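Local coordinates for protein PA1221 (Pseudomonas aeruginosa, PDB 4DG8) that is a multidomain member of the ANL family of AMP-binding proteins, carries a phosphopantetheine attachment domain toward its C terminus and binds adenosine monophosphate, at residues Y68-Y73 with A157-A162; V233-G238 with P242-Q247. All blocks are in the same frame, centred on the assembly; numbering follows the deposited sequence.

Contact 1: Y68-Y73 with A157-A162; sequences YLLEHY and ARPCFA
The last turn of helix 55-72 passes beside the irregular segment 157-162, where Leu-70 faces Arg-158 with their CA atoms 8.0 Å apart, a separation bridged by side chains alone. Leu-70 does all the touching from the helix. Its CB leaves the helix toward the loop, and with CG anti to the carbonyl carbon (chi1 -74°) both methyls meet the CG-CD edge of the Pro-159 ring. CD2 of Leu-70 is 3.8 Å from Pro-159 CG, while CD1 rests 3.8 Å from Pro-159 CD, so the branched end of the leucine abuts the ring at its rim. Pro-159, whose own CB points at the helix, offers only this edge.

Arg-158 adds a second, different approach. Its chain runs extended from CG to NE and crosses Leu-70 at about a right angle, bringing the guanidinium back along the helix. There CD1 of Leu-70 lies at the edge of the guanidinium, near its plane, with NH1 of Arg-158 at 3.7 Å from CD1. The charge is answered one turn earlier, where NH2 forms a salt bridge with Asp-67 OD1. The methyl thus sits between a charged group and a proline ring. The two segments bury 129 Å² between them, both sides summed, and the three touching residues stay partly exposed.

This is a surface contact, its centre about 27 Å from the centre of the chain. Leu-70 also touches Ser-100, just after helix 88-99, whereas Leu-69 packs on Ala-96 and Ile-97 of that helix. The loop between strands 143-145 and 166-172 therefore packs against the C-terminal end of helix 55-72, which lies on strands 79-83 and 125-130 through Leu-69, Tyr-68 and, just past the helix end, Tyr-73.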
loop_
_atom_site.group_PDB
_atom_site.type_symbol
_atom_site.label_atom_id
_atom_site.label_comp_id
_atom_site.label_asym_id
_atom_site.label_seq_id
_atom_site.Cartn_x
_atom_site.Cartn_y
_atom_site.Cartn_z
ATOM N N TYR A 68 -4.764 -27.379 -4.982
ATOM C CA TYR A 68 -5.605 -26.980 -6.122
ATOM C C TYR A 68 -4.884 -26.031 -7.141
ATOM O O TYR A 68 -4.888 -26.251 -8.385
ATOM C CB TYR A 68 -6.910 -26.375 -5.585
ATOM C CG TYR A 68 -7.748 -25.670 -6.627
ATOM C CD1 TYR A 68 -8.744 -26.344 -7.323
ATOM C CD2 TYR A 68 -7.539 -24.323 -6.908
ATOM C CE1 TYR A 68 -9.509 -25.696 -8.270
ATOM C CE2 TYR A 68 -8.290 -23.666 -7.849
ATOM C CZ TYR A 68 -9.276 -24.352 -8.532
ATOM O OH TYR A 68 -10.022 -23.682 -9.480
ATOM N N LEU A 69 -4.246 -24.987 -6.616
ATOM C CA LEU A 69 -3.541 -24.035 -7.466
ATOM C C LEU A 69 -2.459 -24.726 -8.302
ATOM O O LEU A 69 -2.301 -24.454 -9.493
ATOM C CB LEU A 69 -2.910 -22.923 -6.625
ATOM C CG LEU A 69 -3.856 -22.090 -5.762
ATOM C CD1 LEU A 69 -3.080 -20.951 -5.086
ATOM C CD2 LEU A 69 -5.007 -21.546 -6.617
ATOM N N LEU A 70 -1.700 -25.609 -7.668
ATOM C CA LEU A 70 -0.633 -26.304 -8.367
ATOM C C LEU A 70 -1.206 -27.249 -9.402
ATOM O O LEU A 70 -0.598 -27.462 -10.446
ATOM C CB LEU A 70 0.264 -27.057 -7.388
ATOM C CG LEU A 70 1.162 -26.079 -6.636
ATOM C CD1 LEU A 70 1.910 -26.744 -5.494
ATOM C CD2 LEU A 70 2.108 -25.351 -7.603
ATOM N N GLU A 71 -2.376 -27.820 -9.113
ATOM C CA GLU A 71 -3.019 -28.670 -10.106
ATOM C C GLU A 71 -3.337 -27.880 -11.380
ATOM O O GLU A 71 -3.124 -28.373 -12.486
ATOM C CB GLU A 71 -4.277 -29.346 -9.567
ATOM C CG GLU A 71 -5.047 -30.054 -10.674
ATOM C CD GLU A 71 -6.204 -30.893 -10.164
ATOM O OE1 GLU A 71 -6.983 -30.396 -9.313
ATOM O OE2 GLU A 71 -6.330 -32.053 -10.628
ATOM N N HIS A 72 -3.841 -26.659 -11.229
ATOM C CA HIS A 72 -4.078 -25.809 -12.405
ATOM C C HIS A 72 -2.793 -25.175 -12.968
ATOM O O HIS A 72 -2.637 -25.059 -14.176
ATOM C CB HIS A 72 -5.085 -24.698 -12.098
ATOM C CG HIS A 72 -6.457 -25.196 -11.764
ATOM N ND1 HIS A 72 -6.677 -26.295 -10.961
ATOM C CD2 HIS A 72 -7.681 -24.728 -12.106
ATOM C CE1 HIS A 72 -7.976 -26.488 -10.830
ATOM N NE2 HIS A 72 -8.609 -25.551 -11.514
ATOM N N TYR A 73 -1.889 -24.745 -12.092
ATOM C CA TYR A 73 -0.661 -24.080 -12.534
ATOM C C TYR A 73 0.571 -24.726 -11.891
ATOM O O TYR A 73 1.073 -24.251 -10.879
ATOM C CB TYR A 73 -0.742 -22.560 -12.265
ATOM C CG TYR A 73 -1.972 -21.959 -12.913
ATOM C CD1 TYR A 73 -1.986 -21.656 -14.271
ATOM C CD2 TYR A 73 -3.142 -21.745 -12.182
ATOM C CE1 TYR A 73 -3.101 -21.146 -14.880
ATOM C CE2 TYR A 73 -4.280 -21.238 -12.787
ATOM C CZ TYR A 73 -4.255 -20.940 -14.137
ATOM O OH TYR A 73 -5.376 -20.428 -14.760
ATOM N N ALA A 157 5.378 -32.444 -3.902
ATOM C CA ALA A 157 6.331 -31.419 -3.489
ATOM C C ALA A 157 5.926 -30.069 -4.065
ATOM O O ALA A 157 5.523 -29.989 -5.223
ATOM C CB ALA A 157 7.719 -31.786 -3.961
ATOM N N ARG A 158 6.054 -29.005 -3.278
ATOM C CA ARG A 158 5.744 -27.679 -3.780
ATOM C C ARG A 158 6.994 -27.104 -4.418
ATOM O O ARG A 158 8.101 -27.478 -4.043
ATOM C CB ARG A 158 5.223 -26.775 -2.665
ATOM C CG ARG A 158 4.169 -27.480 -1.848
ATOM C CD ARG A 158 3.124 -26.577 -1.237
ATOM N NE ARG A 158 2.238 -27.448 -0.474
ATOM C CZ ARG A 158 1.107 -27.955 -0.943
ATOM N NH1 ARG A 158 0.686 -27.627 -2.165
ATOM N NH2 ARG A 158 0.392 -28.779 -0.186
ATOM N N PRO A 159 6.815 -26.198 -5.391
ATOM C CA PRO A 159 7.943 -25.633 -6.136
ATOM C C PRO A 159 8.984 -25.035 -5.199
ATOM O O PRO A 159 8.655 -24.550 -4.107
ATOM C CB PRO A 159 7.286 -24.527 -6.978
ATOM C CG PRO A 159 5.847 -24.934 -7.094
ATOM C CD PRO A 159 5.531 -25.580 -5.776
ATOM N N CYS A 160 10.240 -25.092 -5.624
ATOM C CA CYS A 160 11.335 -24.478 -4.876
ATOM C C CYS A 160 11.672 -23.163 -5.534
ATOM O O CYS A 160 11.669 -23.056 -6.766
ATOM C CB CYS A 160 12.580 -25.367 -4.871
ATOM S SG CYS A 160 12.360 -26.989 -4.096
ATOM N N PHE A 161 11.941 -22.159 -4.716
ATOM C CA PHE A 161 12.296 -20.850 -5.234
ATOM C C PHE A 161 13.043 -20.075 -4.173
ATOM O O PHE A 161 12.982 -20.416 -2.997
ATOM C CB PHE A 161 11.051 -20.076 -5.714
ATOM C CG PHE A 161 9.916 -20.040 -4.713
ATOM C CD1 PHE A 161 9.832 -19.027 -3.769
ATOM C CD2 PHE A 161 8.925 -21.026 -4.728
ATOM C CE1 PHE A 161 8.772 -18.987 -2.859
ATOM C CE2 PHE A 161 7.870 -21.003 -3.815
ATOM C CZ PHE A 161 7.788 -19.986 -2.882
ATOM N N ALA A 162 13.745 -19.032 -4.605
ATOM C CA ALA A 162 14.456 -18.139 -3.699
ATOM C C ALA A 162 13.645 -16.870 -3.443
ATOM O O ALA A 162 12.589 -16.665 -4.032
ATOM C CB ALA A 162 15.829 -17.787 -4.280
#

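Contact 2: V233-G238 with P242-Q247; sequences VLNDLG and PGVLRQ
An Asx turn at Asn-235 ends strand 231-234 and, as part of a tight strand-to-helix connection, presents the chain to the first turns of helix 242-250. The side-chain oxygen of Asn-235 accepts two backbone N-H groups from one face of its amide plane: Leu-237 N at 3.0 Å and Gly-238 N at 3.3 Å, the second with the straighter N-H (160° against 139°). The other end of the same amide closes the ring, since Asn-235 ND2 donates to Gly-238 O at 2.8 Å, the acceptor lying almost in the amide plane. Three bonds thus fix the rotation of this amide, and ND2 has a further acceptor in Asn-210 OD1. At the backbone angles of Gly-238 a CB would press against the carbonyl O of Leu-237.

Val-244 packs against this bonded turn. Its CG1 methyl, which chi1 of 172° swings to the far side from the backbone N, meets polar atoms as well as carbon: Asn-235 OD1 is 3.6 Å from CG1, Leu-237 CB is 3.8 Å from it, and Gly-238 O also borders it. The Leu-237 and Val-244 CA atoms are the nearest pair of the two backbones, 6.5 Å apart. The helix start is held separately, by Asp-241 OD1 accepting from Val-244 N.

One turn on, Gln-247 lies obliquely across the end of Leu-237, its NE2 hydrogen-bonded to Glu-251 OE2. The CD1 methyl of Leu-237 lodges against both the root and the amide of the glutamine, 3.7 Å from Gln-247 CB and equally far from Gln-247 OE1.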
loop_
_atom_site.group_PDB
_atom_site.type_symbol
_atom_site.label_atom_id
_atom_site.label_comp_id
_atom_site.label_asym_id
_atom_site.label_seq_id
_atom_site.Cartn_x
_atom_site.Cartn_y
_atom_site.Cartn_z
ATOM N N VAL A 233 -5.735 -9.452 13.065
ATOM C CA VAL A 233 -7.031 -9.119 13.622
ATOM C C VAL A 233 -7.773 -8.385 12.522
ATOM O O VAL A 233 -7.558 -7.188 12.299
ATOM C CB VAL A 233 -6.859 -8.164 14.817
ATOM C CG1 VAL A 233 -8.196 -7.878 15.465
ATOM C CG2 VAL A 233 -5.890 -8.778 15.842
ATOM N N LEU A 234 -8.706 -9.087 11.889
ATOM C CA LEU A 234 -9.290 -8.607 10.643
ATOM C C LEU A 234 -10.387 -7.636 10.974
ATOM O O LEU A 234 -11.214 -7.918 11.845
ATOM C CB LEU A 234 -9.896 -9.767 9.847
ATOM C CG LEU A 234 -9.032 -10.990 9.535
ATOM C CD1 LEU A 234 -9.828 -11.974 8.653
ATOM C CD2 LEU A 234 -7.730 -10.589 8.862
ATOM N N ASN A 235 -10.459 -6.522 10.257
ATOM C CA ASN A 235 -11.609 -5.681 10.457
ATOM C C ASN A 235 -12.679 -6.155 9.497
ATOM O O ASN A 235 -12.719 -5.753 8.330
ATOM C CB ASN A 235 -11.283 -4.215 10.134
ATOM C CG ASN A 235 -12.543 -3.335 10.095
ATOM O OD1 ASN A 235 -13.565 -3.687 10.675
ATOM N ND2 ASN A 235 -12.470 -2.201 9.402
ATOM N N ASP A 236 -13.569 -6.984 10.036
ATOM C CA ASP A 236 -14.825 -7.395 9.404
ATOM C C ASP A 236 -16.026 -6.681 10.020
ATOM O O ASP A 236 -17.161 -7.141 9.892
ATOM C CB ASP A 236 -14.997 -8.920 9.397
ATOM C CG ASP A 236 -14.715 -9.541 10.746
ATOM O OD1 ASP A 236 -14.676 -8.782 11.750
ATOM O OD2 ASP A 236 -14.549 -10.777 10.793
ATOM N N LEU A 237 -15.759 -5.660 10.828
ATOM C CA LEU A 237 -16.826 -4.924 11.508
ATOM C C LEU A 237 -17.495 -3.831 10.665
ATOM O O LEU A 237 -18.712 -3.681 10.680
ATOM C CB LEU A 237 -16.310 -4.345 12.825
ATOM C CG LEU A 237 -15.964 -5.422 13.849
ATOM C CD1 LEU A 237 -15.522 -4.800 15.159
ATOM C CD2 LEU A 237 -17.172 -6.320 14.078
ATOM N N GLY A 238 -16.695 -3.070 9.931
ATOM C CA GLY A 238 -17.211 -1.962 9.154
ATOM C C GLY A 238 -16.116 -0.940 8.901
ATOM O O GLY A 238 -14.995 -1.103 9.401
ATOM N N PRO A 242 -13.852 5.581 15.049
ATOM C CA PRO A 242 -13.457 5.414 16.459
ATOM C C PRO A 242 -14.120 4.230 17.137
ATOM O O PRO A 242 -13.467 3.529 17.905
ATOM C CB PRO A 242 -13.940 6.704 17.115
ATOM C CG PRO A 242 -13.917 7.727 15.997
ATOM C CD PRO A 242 -14.327 6.943 14.756
ATOM N N GLY A 243 -15.405 4.023 16.871
ATOM C CA GLY A 243 -16.138 2.933 17.483
ATOM C C GLY A 243 -15.607 1.583 17.040
ATOM O O GLY A 243 -15.306 0.720 17.873
ATOM N N VAL A 244 -15.479 1.400 15.729
ATOM C CA VAL A 244 -14.962 0.144 15.178
ATOM C C VAL A 244 -13.532 -0.141 15.669
ATOM O O VAL A 244 -13.213 -1.270 16.029
ATOM C CB VAL A 244 -15.031 0.106 13.622
ATOM C CG1 VAL A 244 -14.305 -1.109 13.070
ATOM C CG2 VAL A 244 -16.492 0.132 13.133
ATOM N N LEU A 245 -12.678 0.878 15.697
ATOM C CA LEU A 245 -11.318 0.695 16.217
ATOM C C LEU A 245 -11.350 0.279 17.688
ATOM O O LEU A 245 -10.655 -0.667 18.101
ATOM C CB LEU A 245 -10.472 1.970 16.058
ATOM C CG LEU A 245 -9.024 1.810 16.541
ATOM C CD1 LEU A 245 -8.364 0.585 15.882
ATOM C CD2 LEU A 245 -8.172 3.101 16.325
ATOM N N ARG A 246 -12.149 1.001 18.472
ATOM C CA ARG A 246 -12.327 0.690 19.887
ATOM C C ARG A 246 -12.760 -0.764 20.090
ATOM O O ARG A 246 -12.307 -1.431 21.019
ATOM C CB ARG A 246 -13.355 1.626 20.524
ATOM C CG ARG A 246 -12.798 2.950 21.046
ATOM C CD ARG A 246 -13.947 3.776 21.656
ATOM N NE ARG A 246 -13.544 5.127 22.039
ATOM C CZ ARG A 246 -13.085 5.467 23.240
ATOM N NH1 ARG A 246 -12.958 4.552 24.187
ATOM N NH2 ARG A 246 -12.740 6.725 23.496
ATOM N N GLN A 247 -13.634 -1.256 19.215
ATOM C CA GLN A 247 -14.111 -2.637 19.311
ATOM C C GLN A 247 -13.002 -3.612 18.979
ATOM O O GLN A 247 -12.817 -4.628 19.651
ATOM C CB GLN A 247 -15.228 -2.881 18.317
ATOM C CG GLN A 247 -16.578 -3.056 18.947
ATOM C CD GLN A 247 -17.622 -3.408 17.913
ATOM O OE1 GLN A 247 -17.886 -2.626 16.996
ATOM N NE2 GLN A 247 -18.188 -4.603 18.025
#

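In the fold
From the N terminus, the chain first passes through helix 55-72, whose end supplies one half of contact 1. Eighty-four residues later, after most of the parallel strands of the seven-stranded sheet, it returns as a loop to close that contact just before strand 166-172. Contact 2 opens further on and is local: strand 231-234, in a different, four-stranded mixed sheet, turns within a few residues into helix 242-250, which packs toward helix 261-270. The two contacts follow in series, neither enclosing nor crossing the other, and their centres lie 35 Å apart. Contact 1 joins distant parts of the chain, contact 2 consecutive elements, both within the AMP-binding family region.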